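Local structure of NAD(P)H dehydrogenase (quinone) (Deinococcus radiodurans, 1YDG) at residues 163-167 with 168-172. The protein catalyses the reduction of quinones to quinols with NADH or NADPH, as a homotetrameric flavodoxin-like enzyme that binds one FMN per monomer. Numbering follows the deposited sequence.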
# COMPACT_ATOMS: atom_id res chain seq x y z
N GLY B 163 -6.73 -19.67 5.30
CA GLY B 163 -5.52 -18.89 5.60
C GLY B 163 -5.86 -17.48 6.07
O GLY B 163 -4.98 -16.76 6.54
N GLY B 164 -7.13 -17.10 5.94
CA GLY B 164 -7.63 -15.82 6.44
C GLY B 164 -7.18 -14.64 5.60
O GLY B 164 -6.29 -13.88 6.03
N ASN B 165 -7.77 -14.45 4.42
CA ASN B 165 -7.47 -13.25 3.65
C ASN B 165 -8.67 -12.33 3.51
O ASN B 165 -9.52 -12.52 2.67
CB ASN B 165 -6.81 -13.55 2.30
CG ASN B 165 -6.04 -12.33 1.73
OD1 ASN B 165 -6.44 -11.15 1.88
ND2 ASN B 165 -4.90 -12.62 1.07
N PRO B 166 -8.70 -11.27 4.32
CA PRO B 166 -9.82 -10.35 4.32
C PRO B 166 -9.91 -9.52 3.02
O PRO B 166 -10.98 -9.03 2.67
CB PRO B 166 -9.54 -9.48 5.54
CG PRO B 166 -8.09 -9.48 5.66
CD PRO B 166 -7.65 -10.84 5.27
N TYR B 167 -8.80 -9.37 2.32
CA TYR B 167 -8.75 -8.49 1.14
C TYR B 167 -9.29 -9.20 -0.08
O TYR B 167 -9.74 -8.57 -1.02
CB TYR B 167 -7.32 -7.99 0.85
CG TYR B 167 -6.61 -7.34 2.02
CD1 TYR B 167 -5.25 -7.55 2.24
CD2 TYR B 167 -7.29 -6.51 2.92
CE1 TYR B 167 -4.59 -6.97 3.32
CE2 TYR B 167 -6.61 -5.90 4.01
CZ TYR B 167 -5.28 -6.15 4.20
OH TYR B 167 -4.59 -5.58 5.25
N GLY B 168 -9.25 -10.53 -0.05
CA GLY B 168 -9.66 -11.34 -1.18
C GLY B 168 -8.97 -12.69 -1.17
O GLY B 168 -7.91 -12.85 -0.58
N ALA B 169 -9.58 -13.65 -1.84
CA ALA B 169 -9.03 -15.01 -1.92
C ALA B 169 -7.61 -14.95 -2.46
O ALA B 169 -7.33 -14.23 -3.41
CB ALA B 169 -9.90 -15.89 -2.81
N SER B 170 -6.71 -15.68 -1.81
CA SER B 170 -5.35 -15.79 -2.29
C SER B 170 -4.80 -17.16 -1.98
O SER B 170 -4.85 -17.63 -0.84
CB SER B 170 -4.44 -14.67 -1.74
OG SER B 170 -4.24 -14.77 -0.36
N VAL B 171 -4.29 -17.78 -3.04
CA VAL B 171 -3.91 -19.16 -3.08
C VAL B 171 -2.40 -19.25 -3.23
O VAL B 171 -1.79 -18.43 -3.93
CB VAL B 171 -4.59 -19.83 -4.29
CG1 VAL B 171 -4.02 -21.20 -4.57
CG2 VAL B 171 -6.09 -19.89 -4.08
N THR B 172 -1.78 -20.23 -2.57
CA THR B 172 -0.36 -20.52 -2.77
C THR B 172 -0.23 -21.52 -3.93
O THR B 172 -0.68 -22.67 -3.83
CB THR B 172 0.30 -21.03 -1.49
OG1 THR B 172 0.12 -20.06 -0.45
CG2 THR B 172 1.80 -21.23 -1.68
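The carboxamide of Asn165 reaches along the chain to Ser170, its ND2 donating a hydrogen bond of 2.7 Å to Ser170 OG. The hydroxyl lies 23° out of the amide plane and the N-H points at it only moderately well, at 139°. With the Asn165 side chain turned so that CG is anti to the backbone N (chi1 -159°), the carbonyl O of Gly168 points into one face of the amide, 3.0 Å from Asn165 CG. The other end of the amide turns back on its own loop: Asn165 OD1 accepts from the backbone N of Tyr167 at 3.0 Å, in the carbonyl plane, forming an Asx turn. The two bonds, one at each end of the amide, together limit its rotation. A weak bond from Gly168 N to Asn165 O, 3.4 Å long, also spans the bend. Replacing Asn165 by an alanine removes both amide bonds and would probably leave Tyr167 N without this acceptor and the Ser170 hydroxyl freer to turn. This bend joins helix 157-162 to strand 170-172, which runs parallel to strand 117-124 in the flavodoxin-like sheet; Ser170 lies about 6 Å, side chain to side chain, from the FMN-binding Ser123. Gly168 adopts a backbone conformation in which a side chain would collide with the carbonyl O of Tyr167. Pro166 CG lies over one face of the Tyr167 ring, displaced from its centre. Tyr167 OH is hydrogen-bonded to Thr133 of a second subunit and to His144 of a third, the latter an FMN-binding residue, while Asn128 of the second subunit packs on Asn165 and Ser170.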